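Local coordinates for NEQ011 (Nanoarchaeum equitans Kin4-M, PDB 6GQ8), which probably reduces superoxide to hydrogen peroxide at a mononuclear iron centre, as superoxide reductases of the neelaredoxin type do, at residues H41-V46 / I63-H68; D47-P52 / I92-C97. All blocks are in the same frame, centred on the assembly; numbering follows the deposited sequence.

Overall arrangement
Contacts 1 and 2 join three neighbouring antiparallel strands of one sheet, 58-65, 43-52 and 89-97. Strand 43-52 lies between the other two; contact 1 samples its start against 58-65, and contact 2 its later part against 89-97. Their centres lie about 15 Å apart. Q44 N and Y96 O, 2.9 Å apart and probably hydrogen-bonded, link the two backbones directly. Both contacts run toward the iron at the same end: H41 NE2 and C97 SG both bind it and lie 3.4 Å apart, while H10, H35 and H100 complete the site. Both contacts also face the fourth subunit.

Contact 1: H41-V46 / I63-H68; sequences HHIQWV and IEFKAH. With FE (Fe (III) ion), chain E.
H42 and H68 lie face to face, their ring centroids 3.4 Å apart and their planes 10° from parallel, with H68 NE2 over the H42 ring 3.2 Å from CD2. Imidazole suits both places, being flat enough to stack while its nitrogens take polar partners. H42 reaches this position with CG between its backbone N and carbonyl carbon (chi1 56°). Farther along, the antiparallel hairpin of strands 43-52 and 58-65, part of the β-sandwich, is closed by backbone bonds: F65 N to Q44 O at 2.8 Å, then V46 N to I63 O and I63 N to V46 O, both 3.0 Å. V46 CG1 packs against F65 CZ at 3.6 Å, and I63 lies beside V46 on the face turned to I27 and V81 of the other sheet. On the reverse face E64 bends, bringing OE1 3.8 Å from W45 CB; OE1 pairs with K66 of the third subunit and OE2 with R62 of the fourth. W45 NE1 bonds to H59 of the fourth subunit. Around the stack, E38 O holds H42 ND1 and N37 OD1 holds H68 ND1, which would help fix both ring rotations. H41 NE2 binds the iron at 2.3 Å.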
ATOM      1  N   HIS A  41       0.149  18.899  -3.390  1.00 43.17           N
ATOM      2  CA  HIS A  41       0.696  19.086  -2.046  1.00 43.35           C
ATOM      3  C   HIS A  41      -0.284  18.482  -1.050  1.00 42.51           C
ATOM      4  O   HIS A  41      -1.336  19.074  -0.789  1.00 43.67           O
ATOM      5  CB  HIS A  41       0.937  20.562  -1.752  1.00 46.16           C
ATOM      6  CG  HIS A  41       1.655  20.808  -0.461  1.00 47.27           C
ATOM      7  ND1 HIS A  41       1.690  22.041   0.153  1.00 50.09           N
ATOM      8  CD2 HIS A  41       2.376  19.976   0.328  1.00 46.98           C
ATOM      9  CE1 HIS A  41       2.394  21.957   1.268  1.00 50.83           C
ATOM     10  NE2 HIS A  41       2.824  20.715   1.396  1.00 48.51           N
ATOM     11  N   HIS A  42       0.063  17.324  -0.489  1.00 40.74           N
ATOM     12  CA  HIS A  42      -0.829  16.655   0.449  1.00 39.98           C
ATOM     13  C   HIS A  42      -0.055  15.620   1.250  1.00 38.72           C
ATOM     14  O   HIS A  42       1.040  15.198   0.868  1.00 38.03           O
ATOM     15  CB  HIS A  42      -2.008  15.989  -0.272  1.00 38.73           C
ATOM     16  CG  HIS A  42      -1.598  15.014  -1.334  1.00 36.98           C
ATOM     17  ND1 HIS A  42      -1.656  15.307  -2.679  1.00 37.28           N
ATOM     18  CD2 HIS A  42      -1.121  13.749  -1.247  1.00 35.20           C
ATOM     19  CE1 HIS A  42      -1.237  14.265  -3.375  1.00 35.83           C
ATOM     20  NE2 HIS A  42      -0.908  13.304  -2.529  1.00 34.53           N
ATOM     21  N   ILE A  43      -0.646  15.220   2.372  1.00 38.68           N
ATOM     22  CA  ILE A  43      -0.125  14.110   3.159  1.00 37.52           C
ATOM     23  C   ILE A  43      -0.658  12.829   2.533  1.00 37.65           C
ATOM     24  O   ILE A  43      -1.872  12.608   2.487  1.00 34.96           O
ATOM     25  CB  ILE A  43      -0.542  14.221   4.632  1.00 38.75           C
ATOM     26  CG1 ILE A  43      -0.149  15.585   5.212  1.00 41.50           C
ATOM     27  CG2 ILE A  43       0.082  13.089   5.442  1.00 37.84           C
ATOM     28  CD1 ILE A  43       1.337  15.859   5.216  1.00 42.27           C
ATOM     29  N   GLN A  44       0.248  11.990   2.040  1.00 34.00           N
ATOM     30  CA  GLN A  44      -0.151  10.841   1.237  1.00 36.73           C
ATOM     31  C   GLN A  44      -0.390   9.589   2.071  1.00 31.15           C
ATOM     32  O   GLN A  44      -1.346   8.852   1.810  1.00 30.27           O
ATOM     33  CB  GLN A  44       0.905  10.561   0.166  1.00 37.39           C
ATOM     34  CG  GLN A  44       0.412   9.705  -0.987  1.00 41.49           C
ATOM     35  CD  GLN A  44       1.415   9.641  -2.127  1.00 46.95           C
ATOM     36  OE1 GLN A  44       2.385   8.885  -2.071  1.00 47.75           O
ATOM     37  NE2 GLN A  44       1.191  10.447  -3.162  1.00 45.52           N
ATOM     38  N   TRP A  45       0.453   9.323   3.066  1.00 27.19           N
ATOM     39  CA  TRP A  45       0.329   8.081   3.817  1.00 26.33           C
ATOM     40  C   TRP A  45       1.023   8.211   5.164  1.00 25.07           C
ATOM     41  O   TRP A  45       1.805   9.134   5.401  1.00 25.61           O
ATOM     42  CB  TRP A  45       0.902   6.896   3.029  1.00 21.85           C
ATOM     43  CG  TRP A  45       2.315   7.079   2.545  1.00 19.68           C
ATOM     44  CD1 TRP A  45       2.710   7.474   1.293  1.00 22.95           C
ATOM     45  CD2 TRP A  45       3.517   6.860   3.292  1.00 20.57           C
ATOM     46  NE1 TRP A  45       4.080   7.514   1.222  1.00 23.50           N
ATOM     47  CE2 TRP A  45       4.600   7.135   2.433  1.00 22.41           C
ATOM     48  CE3 TRP A  45       3.784   6.442   4.602  1.00 24.90           C
ATOM     49  CZ2 TRP A  45       5.927   7.021   2.844  1.00 26.84           C
ATOM     50  CZ3 TRP A  45       5.100   6.329   5.009  1.00 23.43           C
ATOM     51  CH2 TRP A  45       6.156   6.619   4.132  1.00 26.80           C
ATOM     52  N   VAL A  46       0.723   7.258   6.044  1.00 27.67           N
ATOM     53  CA  VAL A  46       1.389   7.126   7.334  1.00 27.83           C
ATOM     54  C   VAL A  46       1.663   5.647   7.588  1.00 23.22           C
ATOM     55  O   VAL A  46       0.782   4.804   7.394  1.00 20.68           O
ATOM     56  CB  VAL A  46       0.558   7.735   8.482  1.00 35.19           C
ATOM     57  CG1 VAL A  46      -0.875   7.235   8.434  1.00 36.83           C
ATOM     58  CG2 VAL A  46       1.191   7.415   9.827  1.00 39.03           C
ATOM     59  N   ILE A  63      -1.481   3.182   6.170  1.00 23.99           N
ATOM     60  CA  ILE A  63      -2.703   3.884   5.791  1.00 24.39           C
ATOM     61  C   ILE A  63      -2.364   4.857   4.673  1.00 25.63           C
ATOM     62  O   ILE A  63      -1.522   5.746   4.850  1.00 28.08           O
ATOM     63  CB  ILE A  63      -3.339   4.631   6.974  1.00 25.29           C
ATOM     64  CG1 ILE A  63      -3.585   3.676   8.144  1.00 29.29           C
ATOM     65  CG2 ILE A  63      -4.639   5.291   6.539  1.00 29.67           C
ATOM     66  CD1 ILE A  63      -2.661   3.913   9.316  1.00 28.20           C
ATOM     67  N   GLU A  64      -3.023   4.696   3.532  1.00 27.64           N
ATOM     68  CA  GLU A  64      -2.887   5.612   2.409  1.00 27.72           C
ATOM     69  C   GLU A  64      -4.126   6.493   2.341  1.00 28.50           C
ATOM     70  O   GLU A  64      -5.253   5.985   2.318  1.00 25.70           O
ATOM     71  CB  GLU A  64      -2.707   4.860   1.089  1.00 28.53           C
ATOM     72  CG  GLU A  64      -1.531   3.899   1.039  1.00 29.08           C
ATOM     73  CD  GLU A  64      -0.365   4.445   0.231  1.00 34.33           C
ATOM     74  OE1 GLU A  64      -0.444   5.605  -0.225  1.00 34.06           O
ATOM     75  OE2 GLU A  64       0.622   3.702   0.030  1.00 34.28           O
ATOM     76  N   PHE A  65      -3.914   7.807   2.337  1.00 26.62           N
ATOM     77  CA  PHE A  65      -4.986   8.779   2.154  1.00 26.55           C
ATOM     78  C   PHE A  65      -5.051   9.109   0.668  1.00 26.49           C
ATOM     79  O   PHE A  65      -4.169   9.795   0.141  1.00 26.65           O
ATOM     80  CB  PHE A  65      -4.727  10.019   3.006  1.00 27.03           C
ATOM     81  CG  PHE A  65      -4.325   9.704   4.423  1.00 35.15           C
ATOM     82  CD1 PHE A  65      -5.239   9.160   5.313  1.00 27.67           C
ATOM     83  CD2 PHE A  65      -3.029   9.932   4.858  1.00 32.62           C
ATOM     84  CE1 PHE A  65      -4.872   8.865   6.616  1.00 27.88           C
ATOM     85  CE2 PHE A  65      -2.656   9.635   6.158  1.00 30.71           C
ATOM     86  CZ  PHE A  65      -3.581   9.103   7.039  1.00 29.50           C
ATOM     87  N   LYS A  66      -6.090   8.622  -0.011  1.00 27.22           N
ATOM     88  CA  LYS A  66      -6.048   8.482  -1.463  1.00 35.77           C
ATOM     89  C   LYS A  66      -6.678   9.634  -2.233  1.00 34.66           C
ATOM     90  O   LYS A  66      -6.297   9.861  -3.387  1.00 30.80           O
ATOM     91  CB  LYS A  66      -6.736   7.178  -1.885  1.00 36.94           C
ATOM     92  CG  LYS A  66      -5.983   5.919  -1.493  1.00 38.47           C
ATOM     93  CD  LYS A  66      -4.620   5.886  -2.154  1.00 35.69           C
ATOM     94  CE  LYS A  66      -4.157   4.471  -2.432  1.00 33.41           C
ATOM     95  NZ  LYS A  66      -2.850   4.505  -3.131  1.00 33.39           N
ATOM     96  N   ALA A  67      -7.630  10.359  -1.652  1.00 29.89           N
ATOM     97  CA  ALA A  67      -8.347  11.408  -2.367  1.00 31.52           C
ATOM     98  C   ALA A  67      -7.789  12.775  -1.989  1.00 34.26           C
ATOM     99  O   ALA A  67      -7.621  13.078  -0.803  1.00 31.74           O
ATOM    100  CB  ALA A  67      -9.846  11.346  -2.077  1.00 33.43           C
ATOM    101  N   HIS A  68      -7.518  13.600  -3.000  1.00 32.45           N
ATOM    102  CA  HIS A  68      -6.917  14.914  -2.803  1.00 33.15           C
ATOM    103  C   HIS A  68      -7.507  15.915  -3.787  1.00 38.52           C
ATOM    104  O   HIS A  68      -6.796  16.753  -4.352  1.00 42.46           O
ATOM    105  CB  HIS A  68      -5.395  14.853  -2.940  1.00 33.92           C
ATOM    106  CG  HIS A  68      -4.760  13.771  -2.123  1.00 31.89           C
ATOM    107  ND1 HIS A  68      -4.640  13.846  -0.753  1.00 30.01           N
ATOM    108  CD2 HIS A  68      -4.206  12.588  -2.485  1.00 28.78           C
ATOM    109  CE1 HIS A  68      -4.047  12.753  -0.304  1.00 33.16           C
ATOM    110  NE2 HIS A  68      -3.770  11.975  -1.335  1.00 27.79           N
TER
HETATM  111 FE    FE E 201       3.935  19.877   3.238  1.00 41.20          FE

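Contact 2: D47-P52 / I92-C97; sequences DLYFEP and IAISYC. With FE (Fe (III) ion), chain E.
Two central strands of the larger sheet of an immunoglobulin-like β-sandwich, 43-52 and 89-97, run antiparallel here, and the second of them ends at the iron site. Four backbone hydrogen bonds join them. The D47-I94 pair is doubly bonded, D47 N to I94 O at 2.7 Å and I94 N to D47 O at 2.8 Å, both donors lying in the carbonyl plane. Y49 and I92 form the second such pair, through Y49 N to I92 O at 2.7 Å and I92 N to Y49 O at 2.8 Å; in the latter bond the donor is tilted 30° from the carbonyl plane. Between them, L48 and A93 make a non-hydrogen-bonded pair, where the CA of each approaches a carbonyl oxygen of the other strand. Their side chains face the smaller sheet: L48 packs on I25 and I27, and small A93 fits against P12 and I14. D47, Y49, I92 and I94 occupy the other face, toward the fourth subunit. There Y49 CE2 meets I94 CD1 at 4.0 Å, the ring crossing the isoleucine at a slant, with the ring edge near I92 O. H59 of the same chain stacks on the Y49 ring. The branched isoleucines suit an extended strand and pack on M1 of the fourth subunit, while D47 OD1 is tied to R62 of its own chain by a salt bridge. Toward the far end, the extended E51 brings its OE1 3.6 Å from I92 CD1. At the iron end, C97 holds SG anti to its backbone N (chi1 169°), which carries the sulfur past the strand end, where SG binds the iron at 2.5 Å beside H10, H35, H41 and H100.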
ATOM      1  N   ASP A  47       2.891   5.332   7.988  1.00 22.98           N
ATOM      2  CA  ASP A  47       3.252   3.997   8.447  1.00 26.10           C
ATOM      3  C   ASP A  47       3.360   4.008   9.965  1.00 27.80           C
ATOM      4  O   ASP A  47       3.911   4.946  10.549  1.00 31.52           O
ATOM      5  CB  ASP A  47       4.580   3.539   7.840  1.00 27.45           C
ATOM      6  CG  ASP A  47       4.416   2.908   6.473  1.00 30.19           C
ATOM      7  OD1 ASP A  47       3.360   2.296   6.221  1.00 31.43           O
ATOM      8  OD2 ASP A  47       5.353   3.016   5.651  1.00 33.40           O
ATOM      9  N   LEU A  48       2.823   2.969  10.605  1.00 29.05           N
ATOM     10  CA  LEU A  48       2.862   2.840  12.057  1.00 27.31           C
ATOM     11  C   LEU A  48       3.639   1.585  12.426  1.00 29.40           C
ATOM     12  O   LEU A  48       3.292   0.485  11.983  1.00 29.80           O
ATOM     13  CB  LEU A  48       1.451   2.784  12.645  1.00 29.31           C
ATOM     14  CG  LEU A  48       1.364   2.571  14.159  1.00 35.46           C
ATOM     15  CD1 LEU A  48       1.879   3.788  14.917  1.00 35.62           C
ATOM     16  CD2 LEU A  48      -0.055   2.237  14.575  1.00 38.07           C
ATOM     17  N   TYR A  49       4.678   1.749  13.240  1.00 26.25           N
ATOM     18  CA  TYR A  49       5.476   0.635  13.728  1.00 30.07           C
ATOM     19  C   TYR A  49       5.408   0.570  15.247  1.00 32.28           C
ATOM     20  O   TYR A  49       5.163   1.577  15.921  1.00 35.95           O
ATOM     21  CB  TYR A  49       6.942   0.763  13.299  1.00 30.47           C
ATOM     22  CG  TYR A  49       7.163   0.862  11.804  1.00 31.25           C
ATOM     23  CD1 TYR A  49       7.455  -0.268  11.048  1.00 29.17           C
ATOM     24  CD2 TYR A  49       7.101   2.085  11.156  1.00 31.02           C
ATOM     25  CE1 TYR A  49       7.668  -0.180   9.681  1.00 29.32           C
ATOM     26  CE2 TYR A  49       7.314   2.185   9.790  1.00 27.87           C
ATOM     27  CZ  TYR A  49       7.597   1.049   9.061  1.00 29.76           C
ATOM     28  OH  TYR A  49       7.804   1.145   7.707  1.00 35.59           O
ATOM     29  N   PHE A  50       5.631  -0.627  15.783  1.00 36.01           N
ATOM     30  CA  PHE A  50       5.856  -0.822  17.209  1.00 34.74           C
ATOM     31  C   PHE A  50       7.212  -1.487  17.375  1.00 40.81           C
ATOM     32  O   PHE A  50       7.455  -2.555  16.804  1.00 36.08           O
ATOM     33  CB  PHE A  50       4.755  -1.667  17.851  1.00 35.85           C
ATOM     34  CG  PHE A  50       5.019  -2.004  19.296  1.00 42.14           C
ATOM     35  CD1 PHE A  50       5.224  -0.999  20.228  1.00 41.76           C
ATOM     36  CD2 PHE A  50       5.056  -3.321  19.721  1.00 41.59           C
ATOM     37  CE1 PHE A  50       5.467  -1.300  21.558  1.00 48.29           C
ATOM     38  CE2 PHE A  50       5.296  -3.630  21.053  1.00 49.75           C
ATOM     39  CZ  PHE A  50       5.502  -2.619  21.972  1.00 49.87           C
ATOM     40  N   GLU A  51       8.099  -0.842  18.129  1.00 38.80           N
ATOM     41  CA  GLU A  51       9.425  -1.382  18.406  1.00 46.57           C
ATOM     42  C   GLU A  51       9.489  -1.788  19.871  1.00 49.40           C
ATOM     43  O   GLU A  51       9.791  -0.955  20.738  1.00 49.60           O
ATOM     44  CB  GLU A  51      10.519  -0.365  18.075  1.00 47.20           C
ATOM     45  CG  GLU A  51      11.925  -0.926  18.208  1.00 52.34           C
ATOM     46  CD  GLU A  51      13.002   0.091  17.885  1.00 57.62           C
ATOM     47  OE1 GLU A  51      12.749   0.990  17.053  1.00 57.47           O
ATOM     48  OE2 GLU A  51      14.106  -0.012  18.460  1.00 63.95           O
ATOM     49  N   PRO A  52       9.201  -3.045  20.203  1.00 56.11           N
ATOM     50  CA  PRO A  52       9.344  -3.481  21.596  1.00 60.78           C
ATOM     51  C   PRO A  52      10.794  -3.360  22.038  1.00 64.37           C
ATOM     52  O   PRO A  52      11.721  -3.560  21.250  1.00 64.54           O
ATOM     53  CB  PRO A  52       8.873  -4.939  21.570  1.00 61.90           C
ATOM     54  CG  PRO A  52       8.980  -5.360  20.140  1.00 59.69           C
ATOM     55  CD  PRO A  52       8.771  -4.135  19.311  1.00 55.57           C
ATOM     56  N   ILE A  92       6.029   4.140  16.548  1.00 40.85           N
ATOM     57  CA  ILE A  92       6.732   4.996  15.603  1.00 39.87           C
ATOM     58  C   ILE A  92       5.805   5.259  14.428  1.00 36.24           C
ATOM     59  O   ILE A  92       5.345   4.318  13.772  1.00 36.86           O
ATOM     60  CB  ILE A  92       8.054   4.370  15.128  1.00 39.89           C
ATOM     61  CG1 ILE A  92       8.961   4.062  16.323  1.00 41.42           C
ATOM     62  CG2 ILE A  92       8.761   5.294  14.146  1.00 42.81           C
ATOM     63  CD1 ILE A  92      10.198   3.260  15.971  1.00 43.24           C
ATOM     64  N   ALA A  93       5.517   6.532  14.175  1.00 38.63           N
ATOM     65  CA  ALA A  93       4.697   6.941  13.046  1.00 33.24           C
ATOM     66  C   ALA A  93       5.575   7.667  12.042  1.00 32.87           C
ATOM     67  O   ALA A  93       6.349   8.554  12.416  1.00 33.42           O
ATOM     68  CB  ALA A  93       3.541   7.839  13.492  1.00 37.49           C
ATOM     69  N   ILE A  94       5.450   7.289  10.775  1.00 32.24           N
ATOM     70  CA  ILE A  94       6.178   7.912   9.678  1.00 34.08           C
ATOM     71  C   ILE A  94       5.149   8.376   8.663  1.00 32.41           C
ATOM     72  O   ILE A  94       4.347   7.571   8.177  1.00 33.68           O
ATOM     73  CB  ILE A  94       7.184   6.945   9.035  1.00 34.05           C
ATOM     74  CG1 ILE A  94       8.241   6.512  10.056  1.00 39.67           C
ATOM     75  CG2 ILE A  94       7.833   7.580   7.810  1.00 36.36           C
ATOM     76  CD1 ILE A  94       9.321   5.622   9.474  1.00 42.53           C
ATOM     77  N   SER A  95       5.168   9.666   8.347  1.00 33.22           N
ATOM     78  CA  SER A  95       4.229  10.249   7.404  1.00 31.71           C
ATOM     79  C   SER A  95       4.994  10.893   6.257  1.00 32.79           C
ATOM     80  O   SER A  95       6.149  11.300   6.410  1.00 35.22           O
ATOM     81  CB  SER A  95       3.333  11.287   8.084  1.00 29.03           C
ATOM     82  OG  SER A  95       4.109  12.353   8.601  1.00 37.44           O
ATOM     83  N   TYR A  96       4.335  10.991   5.104  1.00 30.09           N
ATOM     84  CA  TYR A  96       4.964  11.491   3.889  1.00 31.43           C
ATOM     85  C   TYR A  96       4.142  12.629   3.309  1.00 32.09           C
ATOM     86  O   TYR A  96       2.933  12.486   3.106  1.00 28.87           O
ATOM     87  CB  TYR A  96       5.119  10.384   2.843  1.00 27.52           C
ATOM     88  CG  TYR A  96       5.614  10.878   1.498  1.00 27.05           C
ATOM     89  CD1 TYR A  96       6.926  11.297   1.332  1.00 32.99           C
ATOM     90  CD2 TYR A  96       4.774  10.908   0.396  1.00 26.51           C
ATOM     91  CE1 TYR A  96       7.387  11.742   0.104  1.00 29.11           C
ATOM     92  CE2 TYR A  96       5.225  11.354  -0.836  1.00 27.13           C
ATOM     93  CZ  TYR A  96       6.534  11.771  -0.974  1.00 28.38           C
ATOM     94  OH  TYR A  96       6.990  12.216  -2.198  1.00 29.33           O
ATOM     95  N   CYS A  97       4.803  13.753   3.054  1.00 32.90           N
ATOM     96  CA  CYS A  97       4.223  14.876   2.335  1.00 31.91           C
ATOM     97  C   CYS A  97       4.845  14.945   0.948  1.00 33.05           C
ATOM     98  O   CYS A  97       6.056  14.753   0.795  1.00 31.60           O
ATOM     99  CB  CYS A  97       4.450  16.191   3.084  1.00 33.42           C
ATOM    100  SG  CYS A  97       4.045  17.668   2.129  1.00 36.54           S
TER
HETATM  101 FE    FE E 201       3.935  19.877   3.238  1.00 41.20          FE